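Local coordinates for kinetochore protein Mis16 (Schizosaccharomyces japonicus, PDB 4XYH) that probably acts as a WD-repeat histone chaperone at the centromere, recognizing histone H4 and the CENP-A chaperone Scm3, at residues 57-62 with 89-94; 75-80 with 399-404; 146-151 with 156-161; 176-181 with 196-201; 213-218 with 223-228. All coordinates share one frame; numbering follows the deposited sequence.

Contact 1 of 5, residues 57-62 with 89-94; sequences EWFPGS and LQVASV
Trp58 and Phe59 each meet one valine of 89-94: Val94 and Val91, in that order. The pairs are apolar and sparse. Between Trp58 and Ala92 the CA atoms stay 9.5 Å apart, so the strands do not lie side by side. Strand 70-77 runs between them, and the side chains reach past it.

Trp58 can be followed outward. Its CB starts away from 89-94. CG lies anti to the carbonyl carbon (chi1 -67°), and from there the indole swings back. The five-membered ring heads elsewhere: NE1 packs on Ala399 CB at 3.4 Å and is hydrogen-bonded outside this contact. Leu75 of the intervening strand also touches the indole. Only the six-membered ring comes to the valine. Its CZ3 lies 3.9 Å from Val94 CG1, and the two side chains cross at about a right angle.

The sheet is one blade of the WD40 beta-propeller, in the order 56-58, 70-77, 87-97, 123-130. Trp58 also packs on Asn391 and Pro392, and its backbone N bonds Ser389 OG, all of the blade that closes the propeller. Phe59 instead meets Phe139 of the following blade, with the ring planes about 20° apart.

The CB of Phe59 points toward 89-94. Its ring ends with CE2 4.1 Å from Val91 CG1, the methyl set anti to its own backbone N (chi1 -180°).

Contact 2 of 5, residues 75-80 with 399-404; sequences LLLGTQ and ASLADD
Leu75 and Ala399 make the closer of two apolar pairs here. CD2 of Leu75 rests 3.8 Å from CB of Ala399. The leucine CG is anti to the carbonyl carbon (chi1 -58°), and the side chain extends toward the second strand. Its chi2 of 117° is an unusual value for leucine, intermediate between staggered positions. The same side chain also touches Trp58, Val94 and Ile409, so it is buried on several sides.

Leu77 and Leu401 form the second pair, two residues further along each strand. They meet through single methyls: Leu77 CD2 lies 4.4 Å from Leu401 CD1. This is a looser touch. Both leucines also touch Val56 of strand 56-58.

The backbones are well apart, with Leu75 CA 8.9 Å from Ala399 CA. The strands belong to different sheets and meet only through side chains. Segment 75-80 is in the first full blade of the WD40 propeller. Segment 399-404 is in the blade that closes the ring, where the N-terminal strand 41-48 pairs with 406-412 in the velcro manner of propellers. On this closing blade Ser400 OG bonds His381 NE2 and Trp410 NE1, as in the hydrogen-bond network of WD40 repeats.

Beyond the leucines the contact turns polar. A water sits 2.7 Å from Gln80 OE1. Its link to Asp403 OD1 is weak at 3.3 Å. Asp403 OD1 also has a long, weak ion pair with Arg384.

Contact 3 of 5, residues 146-151 with 156-161; sequences IIATLG and GYIFDL
Ile146 touches two side chains of the opposite strand. Its CD1 lies against the Asp160 carboxylate, 3.6 Å from CG, and its CG2 meets CG2 of Ile158. The carboxylate uses OD1 for the backbone N of Asn162.

Ile147 forms a hydrogen-bonded pair with Phe159. Ile147 N to Phe159 O is 2.8 Å and nearly straight (171°). The return bond from Phe159 N to Ile147 O has the same length. Ile147 CG1 also packs on Leu161 CD1, 4.0 Å away.

Ala148 and Ile158 are a non-hydrogen-bonded pair. Ile158 CG1 is anti to its carbonyl carbon (chi1 -54°), and its CD1 comes within 3.7 Å of Ala148 CB. These two share a face of the sheet with Ile146 and Asp160.

Thr149 pairs with Tyr157 through two further backbone bonds, less straight than those of Ile147. Its two branches do different work. CG2 lies 3.7 Å from Phe159 CE1, the side chains crossing at about a right angle. OG1 is 3.5 Å from Tyr157 CB, and its hydrogen bond goes to His130 NE2.

Leu150 stands opposite Gly156, with its CD2 4.3 Å from the glycine CA. Gly151 closes the segment, its CA at the edge of the Tyr157 ring, 3.9 Å from CE2. Tyr157 OH bonds Glu131 and Asn155. The whole is the antiparallel hairpin of the two middle strands of a WD40 propeller blade.

Contact 4 of 5, residues 176-181 with 196-201; sequences ACLRHH and GTLATG
Leu198 reaches Leu178, and Thr200 bonds His181. The second pair belongs to the hydrogen-bond tetrad of a WD40 blade, in which aspartate, histidine, serine or threonine, and tryptophan are linked in a chain. Strand 176-178 is part of the preceding blade. The chain after it carries His181 across to the blade that holds 197-201.

Along that strand Leu198 comes first. Its CG stands between the backbone N and the carbonyl carbon (chi1 66°). The side chain meets Leu178 tip to tip, with CD1 to CD1 at 4.1 Å. Leu188 and Trp190 of the neighbouring strand also pack on Leu198, and Leu178 also touches Trp210. This small apolar patch joins the two blades.

Thr200 lies two residues on and points to the same side. With chi1 at 58° its OG1 is turned to the imidazole. It is 2.6 Å from His181 NE2, near the ring plane and at the ring edge. The angle is a bent 141°, and either atom could donate. The hydroxyl also has Trp210 NE1 as a partner, so two groups hold it. At the far side of the imidazole ND1 bonds Asp204 OD2. The ring is thus fixed through both nitrogens, which would restrict its rotation and could polarise it.

Gly201 ends the segment, with its backbone N 4.1 Å from His181 NE2.

Contact 5 of 5, residues 213-218 with 223-228; sequences KGKSLS and IDVAPV
Ile223 pushes its CD1 among three consecutive residues of the 213-218 loop. The methyl lies 3.9 Å from Lys215 CB, 4.0 Å from the backbone O of Ser216 and 4.1 Å from Leu217 CD2. Its chain is extended at chi2 (178°), and chi1 of 64° places CG1 between the backbone N and the carbonyl carbon. This carries the tip to the loop.

Leu217 meets the same methyl with its CD2 branch, and its side chain crosses that of Ile223 at about a right angle. Its other branch goes elsewhere: CD1 packs 4.1 Å from Asp160 CB and also near Ile158 CG2. So Leu217 ties the loop to two strands at once.

Lys215 uses its aliphatic chain rather than its charge. The chain bends at chi2 and chi4 and passes obliquely over Val225. CE is 4.1 Å from Val225 CG1, and CD is 4.2 Å from CG2. The two valine methyls therefore meet successive carbons of the lysine. Val225 is buried, with Trp210 and Leu178 also on it, whereas Lys215 and Ser216 are exposed. The contact is a thin apolar cover at the surface of the propeller.

The loop follows strand 207-211 of one blade and leads into strand 223-225. That strand does not go back to the same blade. It lies parallel to 176-178 at the outer edge of the preceding blade's sheet, bonded to it through the backbone. Asp224 adds a salt bridge to Arg179. The chain then returns, and 229-231 pairs with 207-211.

Overall arrangement
Contacts 1 to 4 are buried, and contact 5 lies at the surface. Only contact 3 pairs neighbouring strands through backbone bonds. Contacts 1 and 2 share strand 70-77: contact 1 spans it within one blade, and contact 2 links it to the closing blade, both mainly by apolar tips. Contact 3 touches contact 1 through Leu89 packed on Phe159 and Ile147. Contacts 3, 4 and 5 reach one sheet, where 156-160, 176-178 and 223-225 are successive neighbours. Contact 4 differs in its buried side-chain hydrogen bond. Contact 5 joins an isoleucine and a valine to a leucine and the aliphatic part of an exposed lysine. Contacts 3, 4 and 5 all fall inside the long loop closed by contact 2.

Contact 1 of 5, residues 57-62 with 89-94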
# COMPACT_ATOMS: atom_id res chain seq x y z
N GLU A 57 3.63 2.01 6.27
CA GLU A 57 4.84 1.69 5.53
C GLU A 57 5.96 1.48 6.54
O GLU A 57 6.10 2.27 7.48
CB GLU A 57 5.21 2.79 4.54
CG GLU A 57 6.15 2.33 3.43
CD GLU A 57 6.61 3.46 2.50
OE1 GLU A 57 6.48 4.63 2.89
OE2 GLU A 57 7.12 3.17 1.39
N TRP A 58 6.73 0.40 6.36
CA TRP A 58 7.93 0.15 7.17
C TRP A 58 9.07 1.03 6.71
O TRP A 58 9.34 1.11 5.51
CB TRP A 58 8.39 -1.30 7.08
CG TRP A 58 7.49 -2.30 7.68
CD1 TRP A 58 6.52 -3.01 7.05
CD2 TRP A 58 7.48 -2.72 9.04
NE1 TRP A 58 5.90 -3.85 7.94
CE2 TRP A 58 6.47 -3.69 9.17
CE3 TRP A 58 8.24 -2.37 10.17
CZ2 TRP A 58 6.19 -4.32 10.38
CZ3 TRP A 58 7.95 -3.00 11.37
CH2 TRP A 58 6.94 -3.96 11.46
N PHE A 59 9.76 1.67 7.65
CA PHE A 59 11.02 2.33 7.33
C PHE A 59 12.15 1.31 7.24
O PHE A 59 12.19 0.32 7.99
CB PHE A 59 11.37 3.38 8.39
CG PHE A 59 10.59 4.66 8.29
CD1 PHE A 59 10.97 5.65 7.41
CD2 PHE A 59 9.49 4.88 9.12
CE1 PHE A 59 10.27 6.86 7.34
CE2 PHE A 59 8.78 6.08 9.05
CZ PHE A 59 9.18 7.07 8.16
N PRO A 60 13.10 1.53 6.31
CA PRO A 60 14.29 0.68 6.27
C PRO A 60 15.15 0.88 7.52
O PRO A 60 15.23 2.01 8.03
CB PRO A 60 15.04 1.16 5.01
CG PRO A 60 14.07 1.97 4.26
CD PRO A 60 13.12 2.56 5.26
N GLY A 61 15.79 -0.18 8.00
CA GLY A 61 16.75 -0.04 9.09
C GLY A 61 16.25 -0.48 10.45
O GLY A 61 15.06 -0.68 10.65
N SER A 62 17.18 -0.65 11.39
CA SER A 62 16.85 -1.03 12.77
C SER A 62 17.93 -0.59 13.75
O SER A 62 19.07 -0.37 13.36
CB SER A 62 16.65 -2.55 12.88
OG SER A 62 17.80 -3.24 12.46
N LEU A 89 0.52 13.19 10.52
CA LEU A 89 1.46 12.22 9.97
C LEU A 89 2.23 11.67 11.17
O LEU A 89 2.65 12.44 12.04
CB LEU A 89 2.38 12.87 8.94
CG LEU A 89 3.44 11.97 8.31
CD1 LEU A 89 2.79 10.86 7.46
CD2 LEU A 89 4.42 12.82 7.47
N GLN A 90 2.42 10.35 11.23
CA GLN A 90 2.95 9.73 12.44
C GLN A 90 4.09 8.77 12.15
O GLN A 90 4.07 8.04 11.15
CB GLN A 90 1.85 8.98 13.20
CG GLN A 90 0.67 9.84 13.63
CD GLN A 90 -0.37 9.07 14.44
OE1 GLN A 90 -0.70 9.47 15.56
NE2 GLN A 90 -0.91 8.00 13.87
N VAL A 91 5.07 8.77 13.05
CA VAL A 91 6.13 7.77 13.04
C VAL A 91 5.97 6.93 14.30
O VAL A 91 5.88 7.47 15.40
CB VAL A 91 7.55 8.38 13.01
CG1 VAL A 91 8.62 7.27 13.00
CG2 VAL A 91 7.71 9.30 11.82
N ALA A 92 5.93 5.61 14.13
CA ALA A 92 5.82 4.70 15.26
C ALA A 92 7.08 3.86 15.37
O ALA A 92 7.71 3.55 14.36
CB ALA A 92 4.60 3.82 15.13
N SER A 93 7.46 3.50 16.59
CA SER A 93 8.50 2.50 16.78
C SER A 93 7.92 1.22 17.37
O SER A 93 6.97 1.25 18.15
CB SER A 93 9.62 3.03 17.67
OG SER A 93 9.09 3.41 18.92
N VAL A 94 8.49 0.10 16.98
CA VAL A 94 8.06 -1.16 17.52
C VAL A 94 9.30 -2.00 17.83
O VAL A 94 10.31 -1.93 17.13
CB VAL A 94 7.12 -1.91 16.55
CG1 VAL A 94 7.81 -2.19 15.21
CG2 VAL A 94 6.61 -3.19 17.17

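Contact 2 of 5, residues 75-80 with 399-404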
# COMPACT_ATOMS: atom_id res chain seq x y z
N LEU A 75 7.69 2.62 11.70
CA LEU A 75 6.63 2.61 10.70
C LEU A 75 6.13 4.01 10.47
O LEU A 75 6.08 4.83 11.39
CB LEU A 75 5.46 1.73 11.13
CG LEU A 75 5.75 0.27 11.44
CD1 LEU A 75 5.45 -0.01 12.90
CD2 LEU A 75 4.90 -0.61 10.56
N LEU A 76 5.73 4.25 9.22
CA LEU A 76 5.09 5.48 8.84
C LEU A 76 3.57 5.26 8.83
O LEU A 76 3.07 4.37 8.14
CB LEU A 76 5.59 5.91 7.48
CG LEU A 76 4.99 7.18 6.91
CD1 LEU A 76 5.52 8.41 7.67
CD2 LEU A 76 5.34 7.22 5.44
N LEU A 77 2.85 6.05 9.62
CA LEU A 77 1.40 5.93 9.77
C LEU A 77 0.69 7.25 9.56
O LEU A 77 1.34 8.31 9.44
CB LEU A 77 1.04 5.42 11.17
CG LEU A 77 1.44 3.99 11.52
CD1 LEU A 77 1.17 3.72 12.98
CD2 LEU A 77 0.64 3.03 10.64
N GLY A 78 -0.64 7.21 9.56
CA GLY A 78 -1.43 8.42 9.44
C GLY A 78 -2.63 8.44 10.36
O GLY A 78 -2.84 7.52 11.15
N THR A 79 -3.43 9.50 10.28
CA THR A 79 -4.71 9.53 10.96
C THR A 79 -5.84 9.81 9.98
O THR A 79 -5.65 10.41 8.92
CB THR A 79 -4.79 10.62 12.07
OG1 THR A 79 -4.72 11.92 11.48
CG2 THR A 79 -3.69 10.44 13.10
N GLN A 80 -7.02 9.36 10.35
CA GLN A 80 -8.23 9.76 9.66
C GLN A 80 -9.21 10.23 10.72
O GLN A 80 -9.79 9.40 11.43
CB GLN A 80 -8.80 8.60 8.84
CG GLN A 80 -10.12 8.92 8.16
CD GLN A 80 -10.80 7.68 7.63
OE1 GLN A 80 -10.66 6.59 8.20
NE2 GLN A 80 -11.52 7.83 6.53
N ALA A 399 2.99 -5.76 8.23
CA ALA A 399 2.12 -4.87 8.95
C ALA A 399 0.83 -4.73 8.14
O ALA A 399 0.88 -4.61 6.92
CB ALA A 399 2.78 -3.50 9.17
N SER A 400 -0.31 -4.75 8.82
CA SER A 400 -1.59 -4.54 8.14
C SER A 400 -2.55 -3.74 9.01
O SER A 400 -2.54 -3.85 10.24
CB SER A 400 -2.23 -5.88 7.74
OG SER A 400 -2.28 -6.80 8.83
N LEU A 401 -3.36 -2.92 8.35
CA LEU A 401 -4.32 -2.02 8.99
C LEU A 401 -5.73 -2.34 8.56
O LEU A 401 -5.97 -2.69 7.41
CB LEU A 401 -4.06 -0.56 8.60
CG LEU A 401 -2.87 0.22 9.11
CD1 LEU A 401 -2.76 1.46 8.25
CD2 LEU A 401 -3.10 0.58 10.57
N ALA A 402 -6.68 -2.17 9.48
CA ALA A 402 -8.08 -2.34 9.14
C ALA A 402 -8.86 -1.12 9.59
O ALA A 402 -8.35 -0.29 10.35
CB ALA A 402 -8.63 -3.62 9.78
N ASP A 403 -10.11 -1.01 9.12
CA ASP A 403 -10.96 0.17 9.33
C ASP A 403 -11.37 0.42 10.78
O ASP A 403 -11.84 1.49 11.11
CB ASP A 403 -12.23 0.07 8.48
CG ASP A 403 -11.95 0.33 7.01
OD1 ASP A 403 -10.92 0.97 6.72
OD2 ASP A 403 -12.76 -0.09 6.14
N ASP A 404 -11.18 -0.56 11.64
CA ASP A 404 -11.58 -0.43 13.04
C ASP A 404 -10.43 -0.02 13.97
O ASP A 404 -10.38 -0.49 15.10
CB ASP A 404 -12.17 -1.75 13.54
CG ASP A 404 -11.25 -2.95 13.30
OD1 ASP A 404 -10.03 -2.75 13.10
OD2 ASP A 404 -11.73 -4.10 13.31
O HOH W 1 -10.87 3.91 8.25

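Contact 3 of 5, residues 146-151 with 156-161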
# COMPACT_ATOMS: atom_id res chain seq x y z
N ILE A 146 12.52 12.24 3.76
CA ILE A 146 11.58 12.98 2.93
C ILE A 146 10.28 12.17 2.74
O ILE A 146 10.30 11.07 2.17
CB ILE A 146 12.21 13.34 1.54
CG1 ILE A 146 13.52 14.12 1.73
CG2 ILE A 146 11.23 14.07 0.66
CD1 ILE A 146 13.36 15.45 2.44
N ILE A 147 9.16 12.69 3.24
CA ILE A 147 7.87 11.99 3.15
C ILE A 147 6.92 12.75 2.22
O ILE A 147 6.81 13.98 2.30
CB ILE A 147 7.16 11.84 4.53
CG1 ILE A 147 8.12 11.38 5.63
CG2 ILE A 147 5.90 10.93 4.41
CD1 ILE A 147 8.70 10.01 5.40
N ALA A 148 6.26 12.02 1.31
CA ALA A 148 5.17 12.60 0.53
C ALA A 148 3.85 12.05 1.05
O ALA A 148 3.79 10.89 1.45
CB ALA A 148 5.34 12.30 -0.95
N THR A 149 2.80 12.87 1.06
CA THR A 149 1.47 12.38 1.42
C THR A 149 0.42 12.93 0.49
O THR A 149 0.69 13.88 -0.24
CB THR A 149 1.03 12.77 2.87
OG1 THR A 149 0.61 14.14 2.89
CG2 THR A 149 2.12 12.54 3.89
N LEU A 150 -0.77 12.34 0.51
CA LEU A 150 -1.96 12.89 -0.14
C LEU A 150 -2.99 13.29 0.92
O LEU A 150 -3.38 12.45 1.75
CB LEU A 150 -2.59 11.89 -1.09
CG LEU A 150 -2.07 11.81 -2.52
CD1 LEU A 150 -2.72 10.60 -3.24
CD2 LEU A 150 -2.34 13.12 -3.27
N GLY A 151 -3.44 14.53 0.89
CA GLY A 151 -4.31 15.02 1.94
C GLY A 151 -5.52 15.78 1.47
O GLY A 151 -6.14 15.42 0.47
N GLY A 156 -1.09 17.34 -2.56
CA GLY A 156 0.02 16.53 -2.08
C GLY A 156 0.77 17.33 -1.03
O GLY A 156 0.68 18.56 -1.02
N TYR A 157 1.51 16.66 -0.14
CA TYR A 157 2.36 17.37 0.82
C TYR A 157 3.74 16.73 0.94
O TYR A 157 3.91 15.52 0.76
CB TYR A 157 1.70 17.43 2.20
CG TYR A 157 0.39 18.20 2.21
CD1 TYR A 157 0.38 19.59 2.28
CD2 TYR A 157 -0.83 17.54 2.13
CE1 TYR A 157 -0.80 20.30 2.29
CE2 TYR A 157 -2.04 18.24 2.13
CZ TYR A 157 -2.01 19.62 2.21
OH TYR A 157 -3.17 20.33 2.21
N ILE A 158 4.73 17.56 1.23
CA ILE A 158 6.07 17.07 1.49
C ILE A 158 6.53 17.45 2.89
O ILE A 158 6.34 18.59 3.33
CB ILE A 158 7.06 17.61 0.47
CG1 ILE A 158 6.57 17.29 -0.95
CG2 ILE A 158 8.43 17.01 0.73
CD1 ILE A 158 6.62 15.80 -1.33
N PHE A 159 7.13 16.49 3.58
CA PHE A 159 7.66 16.69 4.92
C PHE A 159 9.13 16.30 4.93
O PHE A 159 9.49 15.28 4.35
CB PHE A 159 6.91 15.84 5.96
CG PHE A 159 5.43 16.13 6.05
CD1 PHE A 159 4.55 15.64 5.08
CD2 PHE A 159 4.91 16.85 7.12
CE1 PHE A 159 3.19 15.89 5.18
CE2 PHE A 159 3.55 17.10 7.22
CZ PHE A 159 2.69 16.61 6.24
N ASP A 160 9.98 17.11 5.55
CA ASP A 160 11.39 16.76 5.73
C ASP A 160 11.67 16.48 7.21
O ASP A 160 11.79 17.42 8.00
CB ASP A 160 12.28 17.89 5.20
CG ASP A 160 13.77 17.56 5.28
OD1 ASP A 160 14.16 16.52 5.86
OD2 ASP A 160 14.56 18.36 4.75
N LEU A 161 11.76 15.20 7.60
CA LEU A 161 11.83 14.83 9.01
C LEU A 161 13.12 15.32 9.67
O LEU A 161 13.21 15.48 10.88
CB LEU A 161 11.70 13.31 9.18
CG LEU A 161 10.38 12.68 8.69
CD1 LEU A 161 10.23 11.18 9.04
CD2 LEU A 161 9.20 13.47 9.19

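Contact 4 of 5, residues 176-181 with 196-201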
# COMPACT_ATOMS: atom_id res chain seq x y z
N ALA A 176 6.21 21.54 1.89
CA ALA A 176 5.76 21.88 0.53
C ALA A 176 4.35 21.36 0.32
O ALA A 176 3.95 20.38 0.93
CB ALA A 176 6.69 21.30 -0.53
N CYS A 177 3.60 22.03 -0.54
CA CYS A 177 2.28 21.60 -0.93
C CYS A 177 2.22 21.41 -2.44
O CYS A 177 2.53 22.34 -3.18
CB CYS A 177 1.22 22.60 -0.48
SG CYS A 177 -0.43 22.14 -1.00
N LEU A 178 1.85 20.21 -2.88
CA LEU A 178 1.71 19.91 -4.31
C LEU A 178 0.30 20.27 -4.77
O LEU A 178 -0.65 19.57 -4.42
CB LEU A 178 1.99 18.45 -4.59
CG LEU A 178 3.21 17.91 -3.84
CD1 LEU A 178 3.29 16.41 -4.02
CD2 LEU A 178 4.49 18.56 -4.33
N ARG A 179 0.17 21.34 -5.54
CA ARG A 179 -1.16 21.92 -5.79
C ARG A 179 -1.72 21.79 -7.18
O ARG A 179 -1.75 22.80 -7.90
CB ARG A 179 -1.17 23.42 -5.47
CG ARG A 179 -0.40 23.80 -4.28
CD ARG A 179 -0.89 25.12 -3.73
NE ARG A 179 -2.10 24.92 -2.96
CZ ARG A 179 -2.25 25.17 -1.66
NH1 ARG A 179 -1.26 25.66 -0.93
NH2 ARG A 179 -3.42 24.92 -1.10
N HIS A 180 -2.21 20.62 -7.56
CA HIS A 180 -3.00 20.53 -8.78
C HIS A 180 -4.36 19.85 -8.64
O HIS A 180 -5.36 20.29 -9.18
CB HIS A 180 -2.24 19.80 -9.87
CG HIS A 180 -2.72 20.12 -11.25
ND1 HIS A 180 -3.64 19.34 -11.92
CD2 HIS A 180 -2.40 21.14 -12.09
CE1 HIS A 180 -3.87 19.87 -13.11
NE2 HIS A 180 -3.13 20.96 -13.24
N HIS A 181 -4.37 18.70 -7.98
CA HIS A 181 -5.56 17.88 -7.86
C HIS A 181 -6.74 18.63 -7.26
O HIS A 181 -6.55 19.49 -6.39
CB HIS A 181 -5.24 16.62 -7.04
CG HIS A 181 -4.38 15.63 -7.76
ND1 HIS A 181 -4.80 14.98 -8.91
CD2 HIS A 181 -3.13 15.18 -7.51
CE1 HIS A 181 -3.84 14.18 -9.33
NE2 HIS A 181 -2.82 14.28 -8.49
N GLY A 196 13.61 12.49 -6.24
CA GLY A 196 12.83 13.71 -6.14
C GLY A 196 11.61 13.75 -7.04
O GLY A 196 10.77 14.63 -6.90
N THR A 197 11.51 12.80 -7.95
CA THR A 197 10.33 12.73 -8.82
C THR A 197 9.28 11.76 -8.22
O THR A 197 9.65 10.71 -7.70
CB THR A 197 10.71 12.29 -10.24
OG1 THR A 197 11.39 13.37 -10.89
CG2 THR A 197 9.47 11.90 -11.06
N LEU A 198 8.01 12.14 -8.26
CA LEU A 198 6.93 11.29 -7.75
C LEU A 198 5.66 11.50 -8.57
O LEU A 198 5.57 12.43 -9.37
CB LEU A 198 6.64 11.57 -6.28
CG LEU A 198 6.06 12.95 -5.95
CD1 LEU A 198 5.21 12.90 -4.70
CD2 LEU A 198 7.20 13.96 -5.77
N ALA A 199 4.68 10.64 -8.35
CA ALA A 199 3.41 10.77 -9.07
C ALA A 199 2.22 10.58 -8.15
O ALA A 199 2.29 9.85 -7.16
CB ALA A 199 3.36 9.77 -10.21
N THR A 200 1.11 11.23 -8.51
CA THR A 200 -0.14 11.08 -7.78
C THR A 200 -1.33 10.89 -8.73
O THR A 200 -1.31 11.37 -9.87
CB THR A 200 -0.41 12.30 -6.89
OG1 THR A 200 -0.45 13.49 -7.70
CG2 THR A 200 0.67 12.45 -5.84
N GLY A 201 -2.36 10.19 -8.25
CA GLY A 201 -3.59 9.99 -8.98
C GLY A 201 -4.73 10.02 -7.98
O GLY A 201 -4.62 9.47 -6.88

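Contact 5 of 5, residues 213-218 with 223-228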
# COMPACT_ATOMS: atom_id res chain seq x y z
N LYS A 213 13.26 17.74 -6.50
CA LYS A 213 14.73 17.82 -6.49
C LYS A 213 15.23 19.27 -6.48
O LYS A 213 14.86 20.06 -7.35
CB LYS A 213 15.31 17.09 -7.71
CG LYS A 213 16.84 17.03 -7.73
CD LYS A 213 17.35 15.90 -8.64
CE LYS A 213 18.80 15.49 -8.32
NZ LYS A 213 18.98 14.98 -6.91
N GLY A 214 16.04 19.61 -5.49
CA GLY A 214 16.63 20.94 -5.44
C GLY A 214 15.79 22.05 -4.83
O GLY A 214 16.30 23.14 -4.58
N LYS A 215 14.51 21.79 -4.59
CA LYS A 215 13.67 22.81 -3.95
C LYS A 215 13.98 22.88 -2.45
O LYS A 215 13.84 21.89 -1.75
CB LYS A 215 12.19 22.52 -4.19
CG LYS A 215 11.82 22.32 -5.66
CD LYS A 215 10.44 22.87 -5.99
CE LYS A 215 9.92 22.37 -7.33
NZ LYS A 215 10.91 22.56 -8.42
N SER A 216 14.41 24.05 -1.97
CA SER A 216 14.80 24.20 -0.56
C SER A 216 13.59 24.13 0.34
O SER A 216 12.60 24.85 0.13
CB SER A 216 15.53 25.52 -0.31
OG SER A 216 16.69 25.63 -1.11
N LEU A 217 13.67 23.27 1.36
CA LEU A 217 12.60 23.15 2.33
C LEU A 217 13.08 23.74 3.64
O LEU A 217 14.24 23.59 3.99
CB LEU A 217 12.20 21.67 2.50
CG LEU A 217 11.97 20.93 1.17
CD1 LEU A 217 11.74 19.44 1.40
CD2 LEU A 217 10.82 21.55 0.40
N SER A 218 12.20 24.43 4.36
CA SER A 218 12.56 24.97 5.66
C SER A 218 11.33 25.20 6.51
O SER A 218 10.20 25.15 6.01
CB SER A 218 13.33 26.29 5.51
OG SER A 218 12.42 27.38 5.45
N ILE A 223 6.38 25.81 0.73
CA ILE A 223 6.37 26.29 -0.65
C ILE A 223 5.28 25.59 -1.47
O ILE A 223 4.92 24.44 -1.18
CB ILE A 223 7.73 26.10 -1.35
CG1 ILE A 223 8.07 24.62 -1.47
CG2 ILE A 223 8.84 26.82 -0.59
CD1 ILE A 223 9.38 24.35 -2.20
N ASP A 224 4.75 26.28 -2.47
CA ASP A 224 3.83 25.69 -3.44
C ASP A 224 4.58 25.06 -4.62
O ASP A 224 5.59 25.59 -5.08
CB ASP A 224 2.84 26.73 -3.95
CG ASP A 224 1.85 27.15 -2.89
OD1 ASP A 224 1.43 26.29 -2.09
OD2 ASP A 224 1.51 28.35 -2.84
N VAL A 225 4.11 23.91 -5.07
CA VAL A 225 4.75 23.21 -6.18
C VAL A 225 3.70 22.89 -7.23
O VAL A 225 2.59 22.47 -6.90
CB VAL A 225 5.46 21.92 -5.71
CG1 VAL A 225 6.07 21.17 -6.89
CG2 VAL A 225 6.53 22.25 -4.70
N ALA A 226 4.07 23.11 -8.49
CA ALA A 226 3.20 22.83 -9.62
C ALA A 226 3.69 21.55 -10.27
O ALA A 226 4.87 21.21 -10.18
CB ALA A 226 3.20 23.99 -10.61
N PRO A 227 2.78 20.81 -10.93
CA PRO A 227 3.28 19.57 -11.53
C PRO A 227 4.15 19.82 -12.74
O PRO A 227 4.02 20.84 -13.39
CB PRO A 227 2.00 18.82 -11.92
CG PRO A 227 0.90 19.86 -11.91
CD PRO A 227 1.31 20.91 -10.92
N VAL A 228 5.04 18.88 -13.02
CA VAL A 228 5.84 18.86 -14.23
C VAL A 228 5.01 18.33 -15.42
O VAL A 228 5.13 18.82 -16.54
CB VAL A 228 7.11 18.01 -14.00
CG1 VAL A 228 7.63 17.44 -15.29
CG2 VAL A 228 8.17 18.85 -13.28